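Local atomic coordinates of segregation and condensation protein B (Chlorobium tepidum TLS, PDB entry 1T6S), a protein that probably takes part in chromosome partitioning and condensation during cell division, as a subunit of the bacterial SMC-ScpAB complex. Residues T32-K35 / S39-Q42; E47-Y52 / T58-A63. All coordinates share one frame; numbering follows the deposited sequence.

Contact 1 of 2, residues T32-K35 / S39-Q42; sequences TAHK and SELQ. With NO3 (nitrate ion), chain H.
The edge of the His34 ring meets the carboxylate of Glu40, the two side chains coming from opposite directions. The ring nitrogen His34 NE2 donates to Glu40 OE2 over 2.8 Å, and the N-H points at the oxygen at 160°. The acceptor lies close to the plane of the imidazole, at its edge. Seen from the glutamate, the donor stands above the carboxylate plane, and the two flat groups are turned 68° apart. This is a His-carboxylate hydrogen bond on the protein surface. A water lies between Lys35 O and Glu40 OE1, 2.8 Å from the first and 2.7 Å from the second. The carboxylate is thus tied to the loop directly by OE2, and perhaps also through the water by OE1. Glu40 CG is anti to the backbone N (chi1 175°), and the chain stays extended beyond it, so the carboxylate reaches away from the helix. With an alanine in place of this glutamate, His34 NE2 would probably lose its acceptor and the imidazole would be freer to turn. Further out, Phe36 meets the His34 ring edge to face, and Thr37 OG1 is hydrogen-bonded to Glu40 N. Two residues on in the same helix, Gln42 NE2 donates to O3 of a nitrate, probably from the crystallisation liquor, at 3.2 Å. The loop of 32-35 follows helix 25-31 and leads into helix 38-55, which carries Glu40. Thr32 and His34 touch Leu8 of helix 2-18, while Leu41 packs on Leu12 of that helix and on Leu25 and Leu28 of helix 25-31.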
loop_
_atom_site.group_PDB
_atom_site.type_symbol
_atom_site.label_atom_id
_atom_site.label_comp_id
_atom_site.label_asym_id
_atom_site.label_seq_id
_atom_site.Cartn_x
_atom_site.Cartn_y
_atom_site.Cartn_z
ATOM N N THR A 32 -28.881 15.813 13.140
ATOM C CA THR A 32 -29.645 16.127 14.343
ATOM C C THR A 32 -30.760 17.126 14.032
ATOM O O THR A 32 -31.539 17.500 14.909
ATOM C CB THR A 32 -28.713 16.713 15.450
ATOM O OG1 THR A 32 -28.141 17.948 15.002
ATOM C CG2 THR A 32 -27.580 15.742 15.760
ATOM N N ALA A 33 -30.836 17.546 12.771
ATOM C CA ALA A 33 -31.836 18.512 12.340
ATOM C C ALA A 33 -31.806 19.736 13.260
ATOM O O ALA A 33 -32.856 20.298 13.586
ATOM C CB ALA A 33 -33.243 17.870 12.347
ATOM N N HIS A 34 -30.602 20.128 13.680
ATOM C CA HIS A 34 -30.392 21.302 14.540
ATOM C C HIS A 34 -29.420 22.261 13.850
ATOM O O HIS A 34 -28.324 21.854 13.460
ATOM C CB HIS A 34 -29.792 20.899 15.900
ATOM C CG HIS A 34 -29.685 22.035 16.874
ATOM N ND1 HIS A 34 -30.774 22.544 17.550
ATOM C CD2 HIS A 34 -28.622 22.784 17.260
ATOM C CE1 HIS A 34 -30.389 23.556 18.308
ATOM N NE2 HIS A 34 -29.088 23.721 18.150
ATOM N N LYS A 35 -29.826 23.524 13.706
ATOM C CA LYS A 35 -28.996 24.541 13.062
ATOM C C LYS A 35 -27.893 25.081 13.974
ATOM O O LYS A 35 -27.922 26.242 14.395
ATOM C CB LYS A 35 -29.855 25.714 12.572
ATOM C CG LYS A 35 -30.816 25.384 11.432
ATOM C CD LYS A 35 -31.687 26.591 11.094
ATOM C CE LYS A 35 -32.551 26.344 9.854
ATOM N NZ LYS A 35 -33.312 25.069 9.959
ATOM N N SER A 39 -19.980 28.158 17.217
ATOM C CA SER A 39 -19.705 28.405 18.610
ATOM C C SER A 39 -20.580 27.514 19.495
ATOM O O SER A 39 -20.118 26.968 20.503
ATOM C CB SER A 39 -19.957 29.879 18.921
ATOM O OG SER A 39 -19.455 30.187 20.200
ATOM N N GLU A 40 -21.847 27.366 19.114
ATOM C CA GLU A 40 -22.770 26.525 19.872
ATOM C C GLU A 40 -22.311 25.068 19.863
ATOM O O GLU A 40 -22.382 24.390 20.883
ATOM C CB GLU A 40 -24.199 26.635 19.302
ATOM C CG GLU A 40 -25.223 25.698 19.961
ATOM C CD GLU A 40 -26.594 25.719 19.288
ATOM O OE1 GLU A 40 -26.689 26.113 18.106
ATOM O OE2 GLU A 40 -27.589 25.325 19.937
ATOM N N LEU A 41 -21.806 24.594 18.722
ATOM C CA LEU A 41 -21.357 23.202 18.621
ATOM C C LEU A 41 -20.158 22.932 19.518
ATOM O O LEU A 41 -20.082 21.899 20.185
ATOM C CB LEU A 41 -20.981 22.853 17.178
ATOM C CG LEU A 41 -21.257 21.426 16.678
ATOM C CD1 LEU A 41 -20.230 21.057 15.622
ATOM C CD2 LEU A 41 -21.226 20.418 17.815
ATOM N N GLN A 42 -19.206 23.854 19.516
ATOM C CA GLN A 42 -18.013 23.693 20.335
ATOM C C GLN A 42 -18.369 23.694 21.817
ATOM O O GLN A 42 -17.742 22.992 22.613
ATOM C CB GLN A 42 -17.016 24.816 20.040
ATOM C CG GLN A 42 -15.717 24.678 20.811
ATOM C CD GLN A 42 -15.031 23.343 20.538
ATOM O OE1 GLN A 42 -14.662 23.036 19.401
ATOM N NE2 GLN A 42 -14.868 22.542 21.586
HETATM N N NO3 H . -12.082 20.435 21.412
HETATM O O1 NO3 H . -12.059 21.210 22.380
HETATM O O2 NO3 H . -11.045 20.262 20.832
HETATM O O3 NO3 H . -13.141 19.925 21.137
HETATM O O HOH W 1 -28.772 27.337 16.799
#

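Contact 2 of 2, residues E47-Y52 / T58-A63; sequences ELNRDY and TFRIHA. With NO3 (nitrate ion), chain L; NO3 (nitrate ion), chain H.
Tyr52 of the helix leans on Phe59, Arg60 and Ile61 of the strand. Its CB lies 3.8 Å from Phe59 O and also sits over a face of the Arg60 guanidinium. CG is anti to the carbonyl carbon (chi1 -63°), which puts the ring between its own helix and the strand. Leu48 O lies over the centre of one ring face. Against the opposite face comes the edge of Phe59, a T-shaped stack with centroids 5.5 Å apart and planes at 71°. Farther along, Tyr52 CE1 touches Ile61 CD1 at 3.9 Å, at the ring edge. The same methyl meets Leu48 CD1. The tip, Tyr52 OH, is hydrogen-bonded to Glu13 of helix 2-18. This is consistent with the packing of a helix on the wing of a winged helix-turn-helix: helix segment 47-52 runs nearly antiparallel to strand segment 59-63, in the first strand of the beta hairpin. Asn49 holds the strand as a backbone mimic. Its OD1 accepts from Ile61 N at 2.7 Å, and its ND2 donates to Ile61 O at 2.8 Å, each bond in the carbonyl plane on a lone pair. Arg60 NH1 donates to Phe59 O at 2.8 Å, and Arg60 NH2 forms a salt bridge with Glu53.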
loop_
_atom_site.group_PDB
_atom_site.type_symbol
_atom_site.label_atom_id
_atom_site.label_comp_id
_atom_site.label_asym_id
_atom_site.label_seq_id
_atom_site.Cartn_x
_atom_site.Cartn_y
_atom_site.Cartn_z
ATOM N N GLU A 47 -19.051 20.676 26.975
ATOM C CA GLU A 47 -19.840 20.097 28.064
ATOM C C GLU A 47 -19.623 18.587 28.163
ATOM O O GLU A 47 -19.427 18.054 29.259
ATOM C CB GLU A 47 -21.338 20.405 27.887
ATOM C CG GLU A 47 -22.222 19.760 28.964
ATOM C CD GLU A 47 -23.633 20.351 29.051
ATOM O OE1 GLU A 47 -23.931 21.331 28.322
ATOM O OE2 GLU A 47 -24.445 19.830 29.870
ATOM N N LEU A 48 -19.647 17.902 27.019
ATOM C CA LEU A 48 -19.426 16.462 27.008
ATOM C C LEU A 48 -18.034 16.183 27.592
ATOM O O LEU A 48 -17.886 15.339 28.479
ATOM C CB LEU A 48 -19.524 15.903 25.575
ATOM C CG LEU A 48 -20.910 15.895 24.893
ATOM C CD1 LEU A 48 -20.798 15.407 23.449
ATOM C CD2 LEU A 48 -21.858 15.003 25.686
ATOM N N ASN A 49 -17.018 16.881 27.091
ATOM C CA ASN A 49 -15.657 16.686 27.597
ATOM C C ASN A 49 -15.599 16.964 29.104
ATOM O O ASN A 49 -14.821 16.336 29.826
ATOM C CB ASN A 49 -14.651 17.575 26.848
ATOM C CG ASN A 49 -14.181 16.954 25.522
ATOM O OD1 ASN A 49 -14.067 15.724 25.401
ATOM N ND2 ASN A 49 -13.886 17.805 24.539
ATOM N N ARG A 50 -16.420 17.897 29.584
ATOM C CA ARG A 50 -16.441 18.171 31.018
ATOM C C ARG A 50 -17.003 16.954 31.761
ATOM O O ARG A 50 -16.493 16.578 32.824
ATOM C CB ARG A 50 -17.246 19.439 31.324
ATOM C CG ARG A 50 -16.362 20.671 31.519
ATOM C CD ARG A 50 -17.143 21.879 32.061
ATOM N NE ARG A 50 -17.989 22.507 31.047
ATOM C CZ ARG A 50 -17.530 23.280 30.068
ATOM N NH1 ARG A 50 -16.232 23.528 29.961
ATOM N NH2 ARG A 50 -18.371 23.803 29.193
ATOM N N ASP A 51 -18.031 16.318 31.200
ATOM C CA ASP A 51 -18.610 15.121 31.820
ATOM C C ASP A 51 -17.629 13.946 31.817
ATOM O O ASP A 51 -17.628 13.129 32.746
ATOM C CB ASP A 51 -19.896 14.684 31.100
ATOM C CG ASP A 51 -21.070 15.623 31.360
ATOM O OD1 ASP A 51 -21.260 16.019 32.534
ATOM O OD2 ASP A 51 -21.810 15.951 30.393
ATOM N N TYR A 52 -16.813 13.853 30.762
ATOM C CA TYR A 52 -15.811 12.779 30.650
ATOM C C TYR A 52 -14.778 12.966 31.756
ATOM O O TYR A 52 -14.360 12.006 32.407
ATOM C CB TYR A 52 -15.118 12.824 29.274
ATOM C CG TYR A 52 -16.061 12.587 28.108
ATOM C CD1 TYR A 52 -15.772 13.102 26.834
ATOM C CD2 TYR A 52 -17.280 11.921 28.293
ATOM C CE1 TYR A 52 -16.684 12.979 25.776
ATOM C CE2 TYR A 52 -18.197 11.788 27.239
ATOM C CZ TYR A 52 -17.893 12.327 25.991
ATOM O OH TYR A 52 -18.822 12.265 24.982
ATOM N N THR A 58 -11.574 7.686 29.932
ATOM C CA THR A 58 -10.215 7.693 29.398
ATOM C C THR A 58 -10.078 8.276 27.992
ATOM O O THR A 58 -9.037 8.129 27.350
ATOM C CB THR A 58 -9.652 6.260 29.409
ATOM O OG1 THR A 58 -10.478 5.408 28.594
ATOM C CG2 THR A 58 -9.621 5.723 30.844
ATOM N N PHE A 59 -11.130 8.938 27.523
ATOM C CA PHE A 59 -11.125 9.538 26.193
ATOM C C PHE A 59 -11.714 10.948 26.195
ATOM O O PHE A 59 -12.382 11.361 27.152
ATOM C CB PHE A 59 -11.896 8.639 25.217
ATOM C CG PHE A 59 -13.201 8.126 25.764
ATOM C CD1 PHE A 59 -14.295 8.962 25.894
ATOM C CD2 PHE A 59 -13.322 6.799 26.170
ATOM C CE1 PHE A 59 -15.496 8.486 26.418
ATOM C CE2 PHE A 59 -14.521 6.312 26.696
ATOM C CZ PHE A 59 -15.603 7.156 26.819
ATOM N N ARG A 60 -11.460 11.680 25.115
ATOM C CA ARG A 60 -11.951 13.056 24.964
ATOM C C ARG A 60 -12.229 13.352 23.511
ATOM O O ARG A 60 -11.615 12.759 22.624
ATOM C CB ARG A 60 -10.906 14.083 25.436
ATOM C CG ARG A 60 -10.526 14.027 26.908
ATOM C CD ARG A 60 -11.634 14.519 27.826
ATOM N NE ARG A 60 -11.194 14.560 29.222
ATOM C CZ ARG A 60 -11.082 13.497 30.012
ATOM N NH1 ARG A 60 -11.394 12.289 29.551
ATOM N NH2 ARG A 60 -10.630 13.635 31.259
ATOM N N ILE A 61 -13.151 14.281 23.274
ATOM C CA ILE A 61 -13.459 14.707 21.917
ATOM C C ILE A 61 -12.518 15.877 21.564
ATOM O O ILE A 61 -12.377 16.840 22.324
ATOM C CB ILE A 61 -14.939 15.171 21.768
ATOM C CG1 ILE A 61 -15.882 13.966 21.944
ATOM C CG2 ILE A 61 -15.143 15.806 20.400
ATOM C CD1 ILE A 61 -17.346 14.334 22.147
ATOM N N HIS A 62 -11.875 15.763 20.406
ATOM C CA HIS A 62 -10.941 16.758 19.894
ATOM C C HIS A 62 -11.384 17.346 18.550
ATOM O O HIS A 62 -11.838 16.630 17.642
ATOM C CB HIS A 62 -9.555 16.130 19.706
ATOM C CG HIS A 62 -8.907 15.687 20.980
ATOM N ND1 HIS A 62 -7.945 16.435 21.622
ATOM C CD2 HIS A 62 -9.071 14.568 21.724
ATOM C CE1 HIS A 62 -7.541 15.794 22.703
ATOM N NE2 HIS A 62 -8.209 14.659 22.787
ATOM N N ALA A 63 -11.224 18.658 18.425
ATOM C CA ALA A 63 -11.561 19.371 17.205
ATOM C C ALA A 63 -10.287 19.437 16.378
ATOM O O ALA A 63 -9.391 20.233 16.676
ATOM C CB ALA A 63 -12.034 20.784 17.540
HETATM N N NO3 L . -7.439 19.212 19.849
HETATM O O1 NO3 L . -6.658 18.251 19.797
HETATM O O2 NO3 L . -7.170 20.165 19.195
HETATM O O3 NO3 L . -8.415 19.103 20.560
HETATM N N NO3 H . -12.082 20.435 21.412
HETATM O O1 NO3 H . -12.059 21.210 22.380
HETATM O O2 NO3 H . -11.045 20.262 20.832
HETATM O O3 NO3 H . -13.141 19.925 21.137
#

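In the fold
From the N terminus, helix 2-18 comes first and packs against residues of both contacts. Helix 25-31 follows, and contact 1 closes the short loop between it and the start of helix 38-55. The chain then runs along that helix to contact 2, which closes the turn from its C-terminal half into strand 59-64. The two contacts lie in series and do not cross; their centres are about 17 Å apart. Helix 38-55 serves both, and they touch where Gln42 OE1 packs on Ala63 CB at 3.9 Å. One nitrate is bonded by Gln42 and Ala63. Contact 1 holds the loop after helix 25-31 to helix 38-55; contact 2 ties that helix to the hairpin completed by strand 67-72.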